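Long-range contact in Alpha/beta hydrolase (Streptomyces albidoflavus, PDB 6KSU), which probably releases peptides from a non-ribosomal peptide synthetase by heterochiral macrolactamization, as a penicillin-binding-protein-like cyclase: residues P379-H392 / R424-R436. Residues are numbered along the deposited sequence; the frame is centred on the assembly and turned at random.
Sequences PVPDSAPLAPDAGH and RLSLHEDDLFVAR
Leu386 and Leu427 join a proline-rich linker to a β-hairpin of the C-terminal eight-stranded antiparallel barrel. The irregular chain 379–392, which leads into the first barrel strand, wraps around the turn joining strands 420–427 and 432–437. Its backbone is tied down at Leu386, whose N donates to Leu427 O at 2.6 Å; one water, accepting from Leu427 N and donating to Leu386 O, completes the link. Proline suits the linker, since it has no N-H to satisfy and presents a compact apolar ring. Pro381 lays CB over one face of the His428 imidazole, 3.8 Å from its centroid and 24° off the normal, a CH-pi contact, while Pro385 CA lies over the opposite face. The first torsion of His428 (chi1 -81°) sets CG beside the backbone N and brings the ring between the two prolines, although its CB bond starts away from the linker. At the edge of the ring, Ser383 O comes within 3.2 Å of His428 CD2. Ser383 itself, small enough to lie close, sets CB 3.3 Å from Glu429 OE2. Leu386, with CG anti to the carbonyl carbon (chi1 -48°), leans over the turn backbone and extends CD2 toward the aliphatic CG of Glu429. At the start of the linker, Pro379 CG packs against Leu432 CD2, and both residues touch Phe302 of a loop outside the barrel. Near the other end of the linker His392, edge-to-face with Phe449 of strand 445–451, receives a leucine methyl: Leu427 CD1 stands over its face, 3.7 Å from His392 ND1.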
loop_
_atom_site.group_PDB
_atom_site.type_symbol
_atom_site.label_atom_id
_atom_site.label_comp_id
_atom_site.label_asym_id
_atom_site.label_seq_id
_atom_site.Cartn_x
_atom_site.Cartn_y
_atom_site.Cartn_z
ATOM N N PRO A 379 -12.993 10.125 -9.407
ATOM C CA PRO A 379 -14.030 10.679 -10.281
ATOM C C PRO A 379 -14.356 12.115 -9.901
ATOM O O PRO A 379 -14.290 12.512 -8.735
ATOM C CB PRO A 379 -15.230 9.759 -10.040
ATOM C CG PRO A 379 -14.989 9.196 -8.670
ATOM C CD PRO A 379 -13.503 9.039 -8.554
ATOM N N VAL A 380 -14.697 12.900 -10.909
ATOM C CA VAL A 380 -15.251 14.235 -10.717
ATOM C C VAL A 380 -16.703 14.190 -11.184
ATOM O O VAL A 380 -16.970 13.756 -12.314
ATOM C CB VAL A 380 -14.444 15.300 -11.476
ATOM C CG1 VAL A 380 -14.973 16.689 -11.164
ATOM C CG2 VAL A 380 -12.970 15.193 -11.113
ATOM N N PRO A 381 -17.666 14.594 -10.353
ATOM C CA PRO A 381 -19.084 14.377 -10.691
ATOM C C PRO A 381 -19.571 15.337 -11.769
ATOM O O PRO A 381 -19.338 16.547 -11.691
ATOM C CB PRO A 381 -19.807 14.625 -9.361
ATOM C CG PRO A 381 -18.733 14.617 -8.311
ATOM C CD PRO A 381 -17.490 15.093 -8.980
ATOM N N ASP A 382 -20.269 14.784 -12.771
ATOM C CA ASP A 382 -20.843 15.601 -13.839
ATOM C C ASP A 382 -21.992 16.452 -13.322
ATOM O O ASP A 382 -22.121 17.628 -13.684
ATOM C CB ASP A 382 -21.381 14.725 -14.976
ATOM C CG ASP A 382 -20.399 13.680 -15.446
ATOM O OD1 ASP A 382 -20.729 12.981 -16.429
ATOM O OD2 ASP A 382 -19.316 13.544 -14.843
ATOM N N SER A 383 -22.832 15.864 -12.477
ATOM C CA SER A 383 -24.166 16.346 -12.179
ATOM C C SER A 383 -24.145 17.437 -11.113
ATOM O O SER A 383 -23.132 17.701 -10.460
ATOM C CB SER A 383 -25.036 15.186 -11.712
ATOM O OG SER A 383 -24.502 14.627 -10.522
ATOM N N ALA A 384 -25.305 18.072 -10.946
ATOM C CA ALA A 384 -25.569 19.058 -9.917
ATOM C C ALA A 384 -25.800 18.364 -8.577
ATOM O O ALA A 384 -26.204 17.202 -8.540
ATOM C CB ALA A 384 -26.792 19.888 -10.290
ATOM N N PRO A 385 -25.533 19.046 -7.466
ATOM C CA PRO A 385 -25.730 18.422 -6.152
ATOM C C PRO A 385 -27.175 17.993 -5.956
ATOM O O PRO A 385 -28.107 18.700 -6.339
ATOM C CB PRO A 385 -25.348 19.529 -5.166
ATOM C CG PRO A 385 -24.531 20.488 -5.948
ATOM C CD PRO A 385 -25.029 20.423 -7.352
ATOM N N LEU A 386 -27.356 16.822 -5.351
ATOM C CA LEU A 386 -28.694 16.357 -5.044
ATOM C C LEU A 386 -29.257 17.098 -3.834
ATOM O O LEU A 386 -28.539 17.768 -3.084
ATOM C CB LEU A 386 -28.708 14.857 -4.763
ATOM C CG LEU A 386 -27.987 13.950 -5.745
ATOM C CD1 LEU A 386 -27.844 12.572 -5.138
ATOM C CD2 LEU A 386 -28.726 13.923 -7.068
ATOM N N ALA A 387 -30.568 16.951 -3.658
ATOM C CA ALA A 387 -31.244 17.461 -2.476
ATOM C C ALA A 387 -30.638 16.843 -1.220
ATOM O O ALA A 387 -30.346 15.644 -1.192
ATOM C CB ALA A 387 -32.740 17.147 -2.541
ATOM N N PRO A 388 -30.423 17.628 -0.170
ATOM C CA PRO A 388 -29.817 17.068 1.044
ATOM C C PRO A 388 -30.744 16.031 1.656
ATOM O O PRO A 388 -31.866 16.342 2.051
ATOM C CB PRO A 388 -29.631 18.288 1.953
ATOM C CG PRO A 388 -30.524 19.357 1.386
ATOM C CD PRO A 388 -30.762 19.058 -0.053
ATOM N N ASP A 389 -30.283 14.786 1.696
ATOM C CA ASP A 389 -31.074 13.693 2.242
ATOM C C ASP A 389 -30.758 13.561 3.727
ATOM O O ASP A 389 -29.606 13.310 4.100
ATOM C CB ASP A 389 -30.775 12.394 1.493
ATOM C CG ASP A 389 -31.820 11.319 1.743
ATOM O OD1 ASP A 389 -32.614 11.033 0.819
ATOM O OD2 ASP A 389 -31.850 10.759 2.862
ATOM N N ALA A 390 -31.773 13.737 4.575
ATOM C CA ALA A 390 -31.580 13.671 6.020
ATOM C C ALA A 390 -31.595 12.237 6.564
ATOM O O ALA A 390 -31.695 12.054 7.783
ATOM C CB ALA A 390 -32.634 14.522 6.734
ATOM N N GLY A 391 -31.507 11.230 5.694
ATOM C CA GLY A 391 -31.220 9.865 6.076
ATOM C C GLY A 391 -29.756 9.509 5.976
ATOM O O GLY A 391 -29.367 8.393 6.338
ATOM N N HIS A 392 -28.931 10.426 5.471
ATOM C CA HIS A 392 -27.490 10.256 5.499
ATOM C C HIS A 392 -26.900 10.621 6.850
ATOM O O HIS A 392 -25.730 10.320 7.092
ATOM C CB HIS A 392 -26.841 11.108 4.407
ATOM C CG HIS A 392 -26.950 10.518 3.033
ATOM N ND1 HIS A 392 -28.073 10.658 2.248
ATOM C CD2 HIS A 392 -26.072 9.788 2.301
ATOM C CE1 HIS A 392 -27.888 10.041 1.095
ATOM N NE2 HIS A 392 -26.681 9.506 1.102
ATOM N N ARG A 424 -18.357 21.256 4.062
ATOM C CA ARG A 424 -19.643 21.279 3.377
ATOM C C ARG A 424 -19.777 20.024 2.510
ATOM O O ARG A 424 -18.882 19.705 1.716
ATOM C CB ARG A 424 -19.797 22.545 2.529
ATOM C CG ARG A 424 -19.488 23.856 3.262
ATOM C CD ARG A 424 -20.241 25.035 2.643
ATOM N NE ARG A 424 -21.693 24.829 2.726
ATOM C CZ ARG A 424 -22.542 25.560 3.462
ATOM N NH1 ARG A 424 -22.107 26.582 4.199
ATOM N NH2 ARG A 424 -23.840 25.263 3.459
ATOM N N LEU A 425 -20.899 19.316 2.661
ATOM C CA LEU A 425 -21.103 18.011 2.033
ATOM C C LEU A 425 -22.056 18.147 0.852
ATOM O O LEU A 425 -23.225 18.478 1.040
ATOM C CB LEU A 425 -21.669 17.010 3.042
ATOM C CG LEU A 425 -21.739 15.535 2.611
ATOM C CD1 LEU A 425 -20.347 15.032 2.179
ATOM C CD2 LEU A 425 -22.235 14.712 3.749
ATOM N N SER A 426 -21.564 17.899 -0.351
ATOM C CA SER A 426 -22.403 17.886 -1.541
ATOM C C SER A 426 -22.668 16.447 -1.931
ATOM O O SER A 426 -21.723 15.672 -2.124
ATOM C CB SER A 426 -21.751 18.610 -2.713
ATOM O OG SER A 426 -21.698 19.982 -2.475
ATOM N N LEU A 427 -23.949 16.095 -2.036
ATOM C CA LEU A 427 -24.360 14.766 -2.469
ATOM C C LEU A 427 -24.566 14.772 -3.975
ATOM O O LEU A 427 -25.179 15.699 -4.516
ATOM C CB LEU A 427 -25.646 14.348 -1.763
ATOM C CG LEU A 427 -25.536 14.044 -0.270
ATOM C CD1 LEU A 427 -26.812 13.429 0.225
ATOM C CD2 LEU A 427 -24.346 13.126 0.007
ATOM N N HIS A 428 -24.049 13.745 -4.648
ATOM C CA HIS A 428 -24.056 13.669 -6.105
ATOM C C HIS A 428 -24.623 12.326 -6.539
ATOM O O HIS A 428 -24.907 11.452 -5.715
ATOM C CB HIS A 428 -22.646 13.872 -6.679
ATOM C CG HIS A 428 -22.240 15.308 -6.762
ATOM N ND1 HIS A 428 -21.481 15.922 -5.789
ATOM C CD2 HIS A 428 -22.520 16.263 -7.678
ATOM C CE1 HIS A 428 -21.291 17.188 -6.113
ATOM N NE2 HIS A 428 -21.922 17.424 -7.249
ATOM N N GLU A 429 -24.767 12.161 -7.852
ATOM C CA GLU A 429 -25.338 10.938 -8.400
ATOM C C GLU A 429 -24.363 9.772 -8.252
ATOM O O GLU A 429 -23.164 9.952 -8.016
ATOM C CB GLU A 429 -25.722 11.142 -9.866
ATOM C CG GLU A 429 -27.078 11.865 -10.032
ATOM C CD GLU A 429 -27.499 12.054 -11.485
ATOM O OE1 GLU A 429 -27.709 11.038 -12.186
ATOM O OE2 GLU A 429 -27.639 13.219 -11.923
ATOM N N ASP A 430 -24.903 8.560 -8.386
ATOM C CA ASP A 430 -24.155 7.320 -8.181
ATOM C C ASP A 430 -23.622 7.210 -6.751
ATOM O O ASP A 430 -22.626 6.515 -6.500
ATOM C CB ASP A 430 -23.014 7.173 -9.195
ATOM C CG ASP A 430 -23.515 7.095 -10.631
ATOM O OD1 ASP A 430 -24.556 6.433 -10.876
ATOM O OD2 ASP A 430 -22.870 7.706 -11.517
ATOM N N ASP A 431 -24.296 7.880 -5.809
ATOM C CA ASP A 431 -23.936 7.891 -4.389
ATOM C C ASP A 431 -22.552 8.508 -4.152
ATOM O O ASP A 431 -21.898 8.217 -3.150
ATOM C CB ASP A 431 -24.001 6.478 -3.770
ATOM C CG ASP A 431 -25.436 6.040 -3.377
ATOM O OD1 ASP A 431 -25.667 4.817 -3.250
ATOM O OD2 ASP A 431 -26.329 6.897 -3.190
ATOM N N LEU A 432 -22.091 9.369 -5.052
ATOM C CA LEU A 432 -20.853 10.092 -4.817
ATOM C C LEU A 432 -21.079 11.271 -3.874
ATOM O O LEU A 432 -22.202 11.734 -3.665
ATOM C CB LEU A 432 -20.271 10.595 -6.136
ATOM C CG LEU A 432 -19.408 9.602 -6.911
ATOM C CD1 LEU A 432 -19.618 9.748 -8.419
ATOM C CD2 LEU A 432 -17.956 9.827 -6.525
ATOM N N PHE A 433 -19.981 11.769 -3.310
ATOM C CA PHE A 433 -20.049 12.977 -2.509
ATOM C C PHE A 433 -18.697 13.655 -2.516
ATOM O O PHE A 433 -17.648 13.001 -2.576
ATOM C CB PHE A 433 -20.462 12.710 -1.061
ATOM C CG PHE A 433 -19.391 12.070 -0.218
ATOM C CD1 PHE A 433 -19.438 10.711 0.066
ATOM C CD2 PHE A 433 -18.351 12.827 0.322
ATOM C CE1 PHE A 433 -18.485 10.126 0.861
ATOM C CE2 PHE A 433 -17.377 12.238 1.100
ATOM C CZ PHE A 433 -17.441 10.896 1.377
ATOM N N VAL A 434 -18.740 14.974 -2.409
ATOM C CA VAL A 434 -17.556 15.796 -2.228
ATOM C C VAL A 434 -17.756 16.625 -0.967
ATOM O O VAL A 434 -18.807 17.262 -0.795
ATOM C CB VAL A 434 -17.321 16.689 -3.451
ATOM C CG1 VAL A 434 -16.198 17.697 -3.185
ATOM C CG2 VAL A 434 -17.015 15.832 -4.653
ATOM N N ALA A 435 -16.775 16.583 -0.067
ATOM C CA ALA A 435 -16.783 17.371 1.163
ATOM C C ALA A 435 -15.727 18.460 1.019
ATOM O O ALA A 435 -14.534 18.156 0.920
ATOM C CB ALA A 435 -16.497 16.497 2.384
ATOM N N ARG A 436 -16.150 19.718 0.992
ATOM C CA ARG A 436 -15.206 20.825 0.872
ATOM C C ARG A 436 -14.935 21.393 2.257
ATOM O O ARG A 436 -15.874 21.686 2.999
ATOM C CB ARG A 436 -15.705 21.920 -0.073
ATOM C CG ARG A 436 -14.657 23.064 -0.286
ATOM C CD ARG A 436 -13.828 23.006 -1.612
ATOM N NE ARG A 436 -12.421 22.620 -1.413
ATOM C CZ ARG A 436 -11.444 22.796 -2.306
ATOM N NH1 ARG A 436 -11.689 23.373 -3.471
ATOM N NH2 ARG A 436 -10.215 22.416 -2.023
HETATM O O HOH W 1 -25.996 17.885 -1.671
#